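Local coordinates for protein catalase (Bacillus pumilus, PDB 4QOL) that breaks down hydrogen peroxide to water and oxygen at a heme as a catalase, and also shows peroxidase-like reactivity toward phenolic substrates, at residues N462-R465 against A466-Y470; D421-Q424 against A425-Y429; N157-P161 against D162-D166. One frame throughout, in Å; residues are numbered along the deposited sequence.

Interaction 1 of 3, residues N462-R465 against A466-Y470; sequences NFYR and ADEDY
Ala-466 N donates to Asn-462 O at 3.2 Å, one of the last regular bonds of helix 453-466. Asp-467 N follows with a straighter bond to Phe-463 O, 3.0 Å and 167° at the hydrogen. Asp-467 then leaves helical geometry and becomes the N-cap of helix 468-478. Asp-467 OD1 receives Tyr-470 N at 3.1 Å through the anti lone pair, and Asp-469 N more weakly. Its OD2 forms a salt bridge with Arg-430. Glu-468 lies over one face of the Tyr-464 ring. Glu-468 CA sits 3.9 Å from the ring centroid, a CH-pi contact, and Glu-468 CB touches Tyr-464 CZ at 3.6 Å. Tyr-464 has CG anti to its backbone N (chi1 -167°), which swings the ring forward along the chain to meet Glu-468. Tyr-470 turns a ring face to Phe-463. Phe-463 CB stands almost on the ring normal, 3.8 Å from the centroid. The two rings are inclined by 32° and meet at Phe-463 CD1 and Tyr-470 CZ, 3.3 Å apart. Tyr-470 OH is hydrogen-bonded to Thr-179. The joint thus lies against helix 175-181 through Phe-463, helix 423-431 through Ala-466 and Asp-467, and helix 434-448 through Tyr-470.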
ATOM      1  N   ASN A 462     -26.025   0.536  37.365  1.00 18.43           N
ATOM      2  CA  ASN A 462     -24.831   1.376  37.408  1.00 18.08           C
ATOM      3  C   ASN A 462     -25.171   2.834  37.692  1.00 17.81           C
ATOM      4  O   ASN A 462     -24.468   3.495  38.435  1.00 17.93           O
ATOM      5  CB  ASN A 462     -24.029   1.251  36.066  1.00 17.16           C
ATOM      6  CG  ASN A 462     -23.333  -0.096  35.894  1.00 18.06           C
ATOM      7  OD1 ASN A 462     -23.025  -0.767  36.836  1.00 20.10           O
ATOM      8  ND2 ASN A 462     -23.000  -0.425  34.662  1.00 16.46           N
ATOM      9  N   PHE A 463     -26.211   3.346  37.048  1.00 17.45           N
ATOM     10  CA  PHE A 463     -26.604   4.746  37.265  1.00 18.59           C
ATOM     11  C   PHE A 463     -27.233   4.925  38.663  1.00 19.10           C
ATOM     12  O   PHE A 463     -27.034   5.956  39.287  1.00 20.11           O
ATOM     13  CB  PHE A 463     -27.546   5.215  36.143  1.00 18.28           C
ATOM     14  CG  PHE A 463     -26.872   5.218  34.782  1.00 17.09           C
ATOM     15  CD1 PHE A 463     -25.739   5.936  34.599  1.00 18.27           C
ATOM     16  CD2 PHE A 463     -27.415   4.536  33.680  1.00 17.75           C
ATOM     17  CE1 PHE A 463     -25.098   5.979  33.363  1.00 18.60           C
ATOM     18  CE2 PHE A 463     -26.807   4.563  32.403  1.00 18.05           C
ATOM     19  CZ  PHE A 463     -25.625   5.291  32.269  1.00 18.56           C
ATOM     20  N   TYR A 464     -27.853   3.852  39.189  1.00 19.30           N
ATOM     21  CA  TYR A 464     -28.381   3.879  40.570  1.00 19.76           C
ATOM     22  C   TYR A 464     -27.198   4.063  41.584  1.00 19.21           C
ATOM     23  O   TYR A 464     -27.290   4.829  42.545  1.00 19.40           O
ATOM     24  CB  TYR A 464     -29.153   2.593  40.860  1.00 20.96           C
ATOM     25  CG  TYR A 464     -29.992   2.688  42.127  1.00 24.03           C
ATOM     26  CD1 TYR A 464     -29.418   2.472  43.362  1.00 24.95           C
ATOM     27  CD2 TYR A 464     -31.302   3.067  42.041  1.00 25.47           C
ATOM     28  CE1 TYR A 464     -30.161   2.599  44.521  1.00 28.91           C
ATOM     29  CE2 TYR A 464     -32.074   3.173  43.172  1.00 27.15           C
ATOM     30  CZ  TYR A 464     -31.501   2.971  44.391  1.00 28.40           C
ATOM     31  OH  TYR A 464     -32.318   3.089  45.494  1.00 34.12           O
ATOM     32  N   ARG A 465     -26.087   3.349  41.342  1.00 18.81           N
ATOM     33  CA  ARG A 465     -24.920   3.463  42.202  1.00 19.18           C
ATOM     34  C   ARG A 465     -24.313   4.828  42.124  1.00 18.91           C
ATOM     35  O   ARG A 465     -23.702   5.295  43.116  1.00 21.23           O
ATOM     36  CB  ARG A 465     -23.856   2.438  41.828  1.00 20.32           C
ATOM     37  CG  ARG A 465     -24.279   1.028  42.129  1.00 24.29           C
ATOM     38  CD  ARG A 465     -23.183   0.031  41.765  1.00 30.35           C
ATOM     39  NE  ARG A 465     -23.797  -1.287  41.750  1.00 37.80           N
ATOM     40  CZ  ARG A 465     -24.190  -2.054  40.721  1.00 42.07           C
ATOM     41  NH1 ARG A 465     -23.942  -1.787  39.410  1.00 39.22           N
ATOM     42  NH2 ARG A 465     -24.793  -3.208  41.044  1.00 44.11           N
ATOM     43  N   ALA A 466     -24.368   5.464  40.965  1.00 20.88           N
ATOM     44  CA  ALA A 466     -23.955   6.875  40.828  1.00 19.79           C
ATOM     45  C   ALA A 466     -24.850   7.754  41.714  1.00 20.71           C
ATOM     46  O   ALA A 466     -24.365   8.529  42.541  1.00 21.28           O
ATOM     47  CB  ALA A 466     -24.040   7.317  39.364  1.00 21.94           C
ATOM     48  N   ASP A 467     -26.145   7.617  41.566  1.00 19.06           N
ATOM     49  CA  ASP A 467     -27.096   8.414  42.361  1.00 19.68           C
ATOM     50  C   ASP A 467     -28.474   7.714  42.346  1.00 20.31           C
ATOM     51  O   ASP A 467     -28.980   7.337  41.300  1.00 19.44           O
ATOM     52  CB  ASP A 467     -27.145   9.863  41.826  1.00 20.07           C
ATOM     53  CG  ASP A 467     -28.176  10.749  42.529  1.00 22.92           C
ATOM     54  OD1 ASP A 467     -29.399  10.550  42.311  1.00 24.73           O
ATOM     55  OD2 ASP A 467     -27.764  11.613  43.316  1.00 27.36           O
ATOM     56  N   GLU A 468     -29.057   7.492  43.535  1.00 21.93           N
ATOM     57  CA  GLU A 468     -30.305   6.689  43.610  1.00 23.43           C
ATOM     58  C   GLU A 468     -31.457   7.316  42.855  1.00 23.26           C
ATOM     59  O   GLU A 468     -32.253   6.575  42.310  1.00 22.10           O
ATOM     60  CB  GLU A 468     -30.827   6.430  45.041  1.00 30.29           C
ATOM     61  CG  GLU A 468     -30.907   7.614  46.012  1.00 38.56           C
ATOM     62  CD  GLU A 468     -31.465   7.202  47.392  1.00 46.66           C
ATOM     63  OE1 GLU A 468     -32.173   6.161  47.484  1.00 51.48           O
ATOM     64  OE2 GLU A 468     -31.212   7.913  48.398  1.00 54.93           O
ATOM     65  N   ASP A 469     -31.545   8.655  42.829  1.00 21.94           N
ATOM     66  CA  ASP A 469     -32.582   9.359  42.076  1.00 24.31           C
ATOM     67  C   ASP A 469     -32.402   9.162  40.541  1.00 22.91           C
ATOM     68  O   ASP A 469     -33.353   8.840  39.832  1.00 22.76           O
ATOM     69  CB  ASP A 469     -32.581  10.858  42.410  1.00 26.53           C
ATOM     70  CG  ASP A 469     -33.709  11.640  41.703  1.00 32.68           C
ATOM     71  OD1 ASP A 469     -34.929  11.374  41.984  1.00 40.40           O
ATOM     72  OD2 ASP A 469     -33.416  12.568  40.884  1.00 33.14           O
ATOM     73  N   TYR A 470     -31.148   9.321  40.083  1.00 21.63           N
ATOM     74  CA  TYR A 470     -30.765   9.037  38.697  1.00 19.52           C
ATOM     75  C   TYR A 470     -31.257   7.655  38.312  1.00 18.74           C
ATOM     76  O   TYR A 470     -31.994   7.499  37.339  1.00 18.77           O
ATOM     77  CB  TYR A 470     -29.234   9.168  38.679  1.00 18.38           C
ATOM     78  CG  TYR A 470     -28.485   9.071  37.327  1.00 17.91           C
ATOM     79  CD1 TYR A 470     -29.146   8.977  36.110  1.00 17.45           C
ATOM     80  CD2 TYR A 470     -27.089   9.171  37.314  1.00 17.57           C
ATOM     81  CE1 TYR A 470     -28.461   8.900  34.936  1.00 17.50           C
ATOM     82  CE2 TYR A 470     -26.391   9.113  36.131  1.00 17.00           C
ATOM     83  CZ  TYR A 470     -27.074   8.987  34.942  1.00 16.45           C
ATOM     84  OH  TYR A 470     -26.347   8.982  33.742  1.00 17.41           O
TER

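Interaction 2 of 3, residues D421-Q424 against A425-Y429; sequences DFKQ and AGEKY
The first turns of helix 423-431 form this contact, where Phe-422 O receives Gly-426 N at 3.2 Å. Two more i to i+4 bonds follow. Glu-427 N donates to Lys-423 O at 3.1 Å, in the carbonyl plane, and Lys-428 N to Gln-424 O at 2.8 Å. A water extends the pattern backward. It donates to Asp-421 O and accepts from Ala-425 N, so it stands in for a direct backbone bond. The Glu-427 carboxylate lies between two side chains of the preceding turn. On one side Glu-427 OE1 approaches Lys-423 CE at 3.1 Å. The ammonium group reaches further, with Lys-423 NZ 4.2 Å from Glu-427 OE1, beyond salt-bridge range. The extended Lys-423 chain carries NZ past the carboxylate, and NZ forms a salt bridge with Asp-275. On the other side Glu-427 OE2 meets Gln-424 CG at 3.6 Å. A second water accepts from Gln-424 NE2 and donates to Glu-427 OE2, 3.0 Å from each. Gln-424 OE1 accepts from Thr-284 N. Backbone i to i+4 bonds with side-chain contacts one turn apart are typical of an alpha-helix, and the water between Asp-421 O and Ala-425 N marks this as its start.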
ATOM      1  N   ASP A 421     -15.748   4.049  40.516  1.00 17.75           N
ATOM      2  CA  ASP A 421     -16.393   4.144  39.176  1.00 18.01           C
ATOM      3  C   ASP A 421     -17.664   4.954  39.167  1.00 18.01           C
ATOM      4  O   ASP A 421     -18.080   5.360  38.097  1.00 18.79           O
ATOM      5  CB  ASP A 421     -16.714   2.749  38.605  1.00 17.50           C
ATOM      6  CG  ASP A 421     -15.473   1.964  38.216  1.00 17.76           C
ATOM      7  OD1 ASP A 421     -14.413   2.577  37.917  1.00 19.96           O
ATOM      8  OD2 ASP A 421     -15.576   0.722  38.169  1.00 19.84           O
ATOM      9  N   PHE A 422     -18.259   5.214  40.346  1.00 19.02           N
ATOM     10  CA  PHE A 422     -19.606   5.829  40.427  1.00 18.79           C
ATOM     11  C   PHE A 422     -19.719   7.216  41.038  1.00 19.16           C
ATOM     12  O   PHE A 422     -20.670   7.932  40.756  1.00 19.98           O
ATOM     13  CB  PHE A 422     -20.598   4.872  41.079  1.00 18.38           C
ATOM     14  CG  PHE A 422     -20.552   3.512  40.528  1.00 17.92           C
ATOM     15  CD1 PHE A 422     -21.101   3.252  39.284  1.00 17.59           C
ATOM     16  CD2 PHE A 422     -19.905   2.473  41.182  1.00 18.64           C
ATOM     17  CE1 PHE A 422     -21.082   1.996  38.749  1.00 18.39           C
ATOM     18  CE2 PHE A 422     -19.830   1.205  40.615  1.00 17.71           C
ATOM     19  CZ  PHE A 422     -20.415   0.971  39.370  1.00 17.77           C
ATOM     20  N   LYS A 423     -18.745   7.623  41.855  1.00 18.56           N
ATOM     21  CA  LYS A 423     -18.889   8.833  42.588  1.00 21.70           C
ATOM     22  C   LYS A 423     -19.036  10.087  41.748  1.00 21.17           C
ATOM     23  O   LYS A 423     -19.947  10.863  41.953  1.00 20.91           O
ATOM     24  CB  LYS A 423     -17.722   8.996  43.584  1.00 23.73           C
ATOM     25  CG  LYS A 423     -17.854  10.271  44.382  1.00 30.28           C
ATOM     26  CD  LYS A 423     -16.904  10.327  45.581  1.00 34.34           C
ATOM     27  CE  LYS A 423     -16.701  11.773  45.998  1.00 38.13           C
ATOM     28  NZ  LYS A 423     -15.821  11.879  47.200  1.00 40.84           N
ATOM     29  N   GLN A 424     -18.103  10.313  40.819  1.00 21.64           N
ATOM     30  CA  GLN A 424     -18.188  11.519  40.002  1.00 21.10           C
ATOM     31  C   GLN A 424     -19.383  11.538  39.066  1.00 20.14           C
ATOM     32  O   GLN A 424     -19.866  12.621  38.730  1.00 19.92           O
ATOM     33  CB  GLN A 424     -16.876  11.692  39.208  1.00 20.10           C
ATOM     34  CG  GLN A 424     -15.692  12.003  40.101  1.00 18.11           C
ATOM     35  CD  GLN A 424     -14.541  12.606  39.343  1.00 17.39           C
ATOM     36  OE1 GLN A 424     -14.551  12.655  38.114  1.00 15.65           O
ATOM     37  NE2 GLN A 424     -13.547  13.174  40.081  1.00 16.27           N
ATOM     38  N   ALA A 425     -19.860  10.374  38.615  1.00 18.22           N
ATOM     39  CA  ALA A 425     -21.087  10.298  37.803  1.00 18.40           C
ATOM     40  C   ALA A 425     -22.260  10.841  38.625  1.00 19.17           C
ATOM     41  O   ALA A 425     -23.095  11.546  38.081  1.00 20.93           O
ATOM     42  CB  ALA A 425     -21.365   8.896  37.368  1.00 18.31           C
ATOM     43  N   GLY A 426     -22.303  10.488  39.886  1.00 19.94           N
ATOM     44  CA  GLY A 426     -23.369  10.994  40.772  1.00 18.08           C
ATOM     45  C   GLY A 426     -23.221  12.504  40.948  1.00 18.87           C
ATOM     46  O   GLY A 426     -24.226  13.229  40.994  1.00 20.41           O
ATOM     47  N   GLU A 427     -21.982  12.989  41.115  1.00 18.24           N
ATOM     48  CA  GLU A 427     -21.769  14.421  41.266  1.00 19.43           C
ATOM     49  C   GLU A 427     -22.169  15.189  40.049  1.00 22.39           C
ATOM     50  O   GLU A 427     -22.801  16.248  40.146  1.00 22.95           O
ATOM     51  CB  GLU A 427     -20.283  14.707  41.651  1.00 20.47           C
ATOM     52  CG  GLU A 427     -19.887  14.112  42.989  1.00 21.09           C
ATOM     53  CD  GLU A 427     -18.402  14.167  43.301  1.00 21.45           C
ATOM     54  OE1 GLU A 427     -18.066  14.167  44.525  1.00 25.89           O
ATOM     55  OE2 GLU A 427     -17.514  14.121  42.386  1.00 23.08           O
ATOM     56  N   LYS A 428     -21.896  14.616  38.861  1.00 21.05           N
ATOM     57  CA  LYS A 428     -22.317  15.245  37.615  1.00 21.31           C
ATOM     58  C   LYS A 428     -23.818  15.273  37.514  1.00 20.91           C
ATOM     59  O   LYS A 428     -24.397  16.341  37.233  1.00 19.82           O
ATOM     60  CB  LYS A 428     -21.704  14.543  36.393  1.00 20.67           C
ATOM     61  CG  LYS A 428     -22.009  15.235  35.076  1.00 21.92           C
ATOM     62  CD  LYS A 428     -21.470  16.644  34.976  1.00 22.45           C
ATOM     63  CE  LYS A 428     -21.851  17.244  33.606  1.00 24.28           C
ATOM     64  NZ  LYS A 428     -21.405  18.653  33.523  1.00 26.60           N
ATOM     65  N   TYR A 429     -24.453  14.142  37.796  1.00 20.68           N
ATOM     66  CA  TYR A 429     -25.926  14.071  37.768  1.00 20.08           C
ATOM     67  C   TYR A 429     -26.541  15.176  38.630  1.00 21.95           C
ATOM     68  O   TYR A 429     -27.414  15.941  38.227  1.00 20.87           O
ATOM     69  CB  TYR A 429     -26.414  12.707  38.292  1.00 20.08           C
ATOM     70  CG  TYR A 429     -27.946  12.634  38.378  1.00 21.88           C
ATOM     71  CD1 TYR A 429     -28.694  12.485  37.222  1.00 22.66           C
ATOM     72  CD2 TYR A 429     -28.617  12.716  39.584  1.00 23.39           C
ATOM     73  CE1 TYR A 429     -30.100  12.415  37.239  1.00 22.18           C
ATOM     74  CE2 TYR A 429     -30.006  12.647  39.617  1.00 24.19           C
ATOM     75  CZ  TYR A 429     -30.733  12.486  38.457  1.00 23.05           C
ATOM     76  OH  TYR A 429     -32.166  12.383  38.499  1.00 27.26           O
TER
HETATM   77  O   HOH W   1     -17.924   8.264  38.232  1.00 33.14           O
HETATM   78  O   HOH W   2     -14.621  13.714  42.879  1.00 22.35           O

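Interaction 3 of 3, residues N157-P161 against D162-D166; sequences NIQDP and DRYWD. With ACT (acetate ion), chain J.
Asp-160 O accepts from Arg-163 N at 2.9 Å, with the donor well above the carbonyl plane. The same oxygen takes a weak bond from Tyr-164 N. Residues 158-160 are extended, and the chain then enters helix 161-169, where Trp-165 N donates to Pro-161 O at 2.9 Å. Asp-160 is the N-cap. Its CG is anti to the backbone N (chi1 -175°), which brings OD1 forward over the first turn. Asp-160 OD1 receives Asp-162 N at 3.0 Å from above the carboxylate plane. The Asp-160 and Asp-162 side chains run side by side. A water donates to both, at 2.6 Å from Asp-160 OD2 and 2.8 Å from Asp-162 OD2, and probably eases repulsion between the two carboxylates. Asp-160 CB also packs on Arg-163 CD. A second water accepts from Asp-160 N and Arg-163 NH2, meeting the guanidinium at its edge.

Tyr-164 has CG between its backbone N and carbonyl carbon (chi1 57°), which folds the ring back toward the chain before it. Pro-161 CA makes a CH-pi contact over one face of the Tyr-164 ring, offset toward the rim, 3.7 Å from the centroid. Gln-159 crosses the ring at about a right angle, with Gln-159 CD 3.7 Å from Tyr-164 CE2. Its NE2 donates to Leu-150 O and to an acetate, probably from the crystallisation liquor. Pro-161 O meets the edge of the Trp-165 ring.

Tyr-164 OH and Trp-165 NE1 both donate to Asp-447 OD2, joining the turn to helix 434-448. Asp-162 OD1 forms a salt bridge with Arg-388 of a second subunit, and Arg-163 NH1 a hydrogen bond with His-381 O of that subunit. Trp-165 packs on helix 453-466, and Tyr-164 on helix 143-150.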
ATOM      1  N   ASN A 157     -24.103  -3.447   9.244  1.00 15.24           N
ATOM      2  CA  ASN A 157     -23.653  -2.049   9.019  1.00 14.38           C
ATOM      3  C   ASN A 157     -24.547  -0.991   9.626  1.00 14.42           C
ATOM      4  O   ASN A 157     -24.550   0.168   9.150  1.00 14.55           O
ATOM      5  CB  ASN A 157     -23.507  -1.786   7.469  1.00 13.77           C
ATOM      6  CG  ASN A 157     -22.603  -0.642   7.149  1.00 15.25           C
ATOM      7  OD1 ASN A 157     -22.856   0.182   6.192  1.00 17.19           O
ATOM      8  ND2 ASN A 157     -21.579  -0.491   7.970  1.00 12.17           N
ATOM      9  N   ILE A 158     -25.254  -1.316  10.725  1.00 14.07           N
ATOM     10  CA  ILE A 158     -26.062  -0.316  11.457  1.00 14.52           C
ATOM     11  C   ILE A 158     -25.670  -0.323  12.923  1.00 14.42           C
ATOM     12  O   ILE A 158     -25.484  -1.375  13.505  1.00 13.68           O
ATOM     13  CB  ILE A 158     -27.589  -0.601  11.304  1.00 15.89           C
ATOM     14  CG1 ILE A 158     -27.897  -0.579   9.810  1.00 17.40           C
ATOM     15  CG2 ILE A 158     -28.423   0.481  12.018  1.00 15.67           C
ATOM     16  CD1 ILE A 158     -29.370  -0.685   9.485  1.00 19.25           C
ATOM     17  N   GLN A 159     -25.504   0.847  13.493  1.00 13.53           N
ATOM     18  CA  GLN A 159     -25.160   0.936  14.933  1.00 13.98           C
ATOM     19  C   GLN A 159     -26.285   0.356  15.764  1.00 15.40           C
ATOM     20  O   GLN A 159     -27.476   0.533  15.434  1.00 14.61           O
ATOM     21  CB  GLN A 159     -24.899   2.352  15.352  1.00 14.71           C
ATOM     22  CG  GLN A 159     -24.484   2.498  16.798  1.00 13.85           C
ATOM     23  CD  GLN A 159     -24.279   3.931  17.183  1.00 15.48           C
ATOM     24  OE1 GLN A 159     -25.185   4.783  17.066  1.00 17.82           O
ATOM     25  NE2 GLN A 159     -23.076   4.252  17.599  1.00 14.56           N
ATOM     26  N   ASP A 160     -25.917  -0.385  16.807  1.00 13.85           N
ATOM     27  CA  ASP A 160     -26.885  -1.124  17.620  1.00 15.54           C
ATOM     28  C   ASP A 160     -26.620  -0.844  19.077  1.00 15.45           C
ATOM     29  O   ASP A 160     -25.611  -1.323  19.630  1.00 14.86           O
ATOM     30  CB  ASP A 160     -26.813  -2.643  17.305  1.00 15.90           C
ATOM     31  CG  ASP A 160     -27.894  -3.446  18.047  1.00 17.75           C
ATOM     32  OD1 ASP A 160     -28.683  -2.850  18.867  1.00 18.10           O
ATOM     33  OD2 ASP A 160     -27.970  -4.704  17.820  1.00 19.39           O
ATOM     34  N   PRO A 161     -27.482  -0.035  19.733  1.00 16.46           N
ATOM     35  CA  PRO A 161     -27.328   0.171  21.188  1.00 16.01           C
ATOM     36  C   PRO A 161     -27.238  -1.083  22.021  1.00 16.41           C
ATOM     37  O   PRO A 161     -26.610  -1.068  23.074  1.00 15.55           O
ATOM     38  CB  PRO A 161     -28.582   0.982  21.575  1.00 18.49           C
ATOM     39  CG  PRO A 161     -29.088   1.557  20.245  1.00 18.37           C
ATOM     40  CD  PRO A 161     -28.718   0.592  19.199  1.00 18.12           C
ATOM     41  N   ASP A 162     -27.869  -2.169  21.634  1.00 15.84           N
ATOM     42  CA  ASP A 162     -27.718  -3.380  22.406  1.00 18.16           C
ATOM     43  C   ASP A 162     -26.251  -3.850  22.468  1.00 17.73           C
ATOM     44  O   ASP A 162     -25.810  -4.428  23.506  1.00 18.68           O
ATOM     45  CB  ASP A 162     -28.576  -4.471  21.765  1.00 20.53           C
ATOM     46  CG  ASP A 162     -28.634  -5.712  22.579  1.00 26.82           C
ATOM     47  OD1 ASP A 162     -28.947  -5.675  23.789  1.00 26.49           O
ATOM     48  OD2 ASP A 162     -28.227  -6.759  22.042  1.00 35.68           O
ATOM     49  N   ARG A 163     -25.456  -3.542  21.432  1.00 15.93           N
ATOM     50  CA  ARG A 163     -24.054  -3.946  21.411  1.00 15.19           C
ATOM     51  C   ARG A 163     -23.199  -3.045  22.310  1.00 14.45           C
ATOM     52  O   ARG A 163     -22.405  -3.524  23.154  1.00 15.65           O
ATOM     53  CB  ARG A 163     -23.538  -3.922  19.967  1.00 14.94           C
ATOM     54  CG  ARG A 163     -24.245  -4.957  19.089  1.00 15.05           C
ATOM     55  CD  ARG A 163     -23.856  -4.848  17.644  1.00 14.75           C
ATOM     56  NE  ARG A 163     -22.555  -5.509  17.412  1.00 14.04           N
ATOM     57  CZ  ARG A 163     -21.361  -4.880  17.433  1.00 15.29           C
ATOM     58  NH1 ARG A 163     -20.288  -5.616  17.350  1.00 13.69           N
ATOM     59  NH2 ARG A 163     -21.275  -3.554  17.492  1.00 14.78           N
ATOM     60  N   TYR A 164     -23.319  -1.713  22.176  1.00 13.79           N
ATOM     61  CA  TYR A 164     -22.438  -0.860  22.983  1.00 14.36           C
ATOM     62  C   TYR A 164     -22.897  -0.789  24.408  1.00 13.56           C
ATOM     63  O   TYR A 164     -22.048  -0.669  25.337  1.00 14.41           O
ATOM     64  CB  TYR A 164     -22.252   0.542  22.397  1.00 14.12           C
ATOM     65  CG  TYR A 164     -23.410   1.441  22.117  1.00 14.53           C
ATOM     66  CD1 TYR A 164     -23.993   2.168  23.108  1.00 16.35           C
ATOM     67  CD2 TYR A 164     -23.892   1.623  20.816  1.00 15.28           C
ATOM     68  CE1 TYR A 164     -25.030   3.054  22.851  1.00 16.29           C
ATOM     69  CE2 TYR A 164     -24.857   2.540  20.533  1.00 16.21           C
ATOM     70  CZ  TYR A 164     -25.455   3.239  21.553  1.00 17.06           C
ATOM     71  OH  TYR A 164     -26.473   4.169  21.270  1.00 20.76           O
ATOM     72  N   TRP A 165     -24.219  -0.918  24.642  1.00 14.16           N
ATOM     73  CA  TRP A 165     -24.622  -1.034  26.037  1.00 13.85           C
ATOM     74  C   TRP A 165     -24.158  -2.330  26.713  1.00 13.19           C
ATOM     75  O   TRP A 165     -23.838  -2.287  27.907  1.00 13.59           O
ATOM     76  CB  TRP A 165     -26.148  -0.837  26.201  1.00 14.49           C
ATOM     77  CG  TRP A 165     -26.547   0.611  26.123  1.00 14.63           C
ATOM     78  CD1 TRP A 165     -27.180   1.241  25.089  1.00 16.13           C
ATOM     79  CD2 TRP A 165     -26.327   1.602  27.106  1.00 15.87           C
ATOM     80  NE1 TRP A 165     -27.374   2.569  25.383  1.00 15.69           N
ATOM     81  CE2 TRP A 165     -26.843   2.800  26.623  1.00 15.46           C
ATOM     82  CE3 TRP A 165     -25.774   1.586  28.418  1.00 15.57           C
ATOM     83  CZ2 TRP A 165     -26.752   4.001  27.344  1.00 17.22           C
ATOM     84  CZ3 TRP A 165     -25.753   2.746  29.147  1.00 15.83           C
ATOM     85  CH2 TRP A 165     -26.196   3.959  28.601  1.00 16.21           C
ATOM     86  N   ASP A 166     -24.051  -3.437  25.962  1.00 13.50           N
ATOM     87  CA  ASP A 166     -23.501  -4.668  26.502  1.00 13.72           C
ATOM     88  C   ASP A 166     -22.093  -4.364  27.016  1.00 14.96           C
ATOM     89  O   ASP A 166     -21.746  -4.634  28.169  1.00 16.48           O
ATOM     90  CB  ASP A 166     -23.430  -5.757  25.476  1.00 14.02           C
ATOM     91  CG  ASP A 166     -22.970  -7.121  26.037  1.00 15.06           C
ATOM     92  OD1 ASP A 166     -23.208  -7.421  27.231  1.00 16.62           O
ATOM     93  OD2 ASP A 166     -22.541  -7.956  25.204  1.00 16.36           O
TER
HETATM   94  C   ACT J 506     -22.180   7.110  20.221  1.00 26.56           C
HETATM   95  O   ACT J 506     -21.367   8.004  20.507  1.00 30.02           O
HETATM   96  OXT ACT J 506     -22.146   6.566  19.070  1.00 27.27           O
HETATM   97  CH3 ACT J 506     -23.156   6.724  21.313  1.00 29.65           C
HETATM   98  O   HOH W   3     -23.086  -1.101  17.354  1.00 12.95           O
HETATM   99  O   HOH W   4     -27.575  -6.856  19.302  1.00 34.81           O

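How the interactions relate
Each contact is local, and the three follow in series along the chain; none nests or crosses. Interaction 3 comes first, where the loop after helix 143-150 closes into helix 161-169. Interaction 2 starts helix 423-431, and interaction 1 turns helix 453-466 into helix 468-478. Both belong to the C-terminal helical part of the chain. They touch directly: Tyr-429 OH lies 2.7 Å from Asp-469 OD2, a probable hydrogen bond, and the Tyr-429 and Tyr-470 rings stack. Interaction 3 reaches interaction 1 by packing of Trp-165 on Phe-463, which joins helix 161-169 to that C-terminal part. Interactions 2 and 3 do not touch; their nearest atoms are about 11 Å apart.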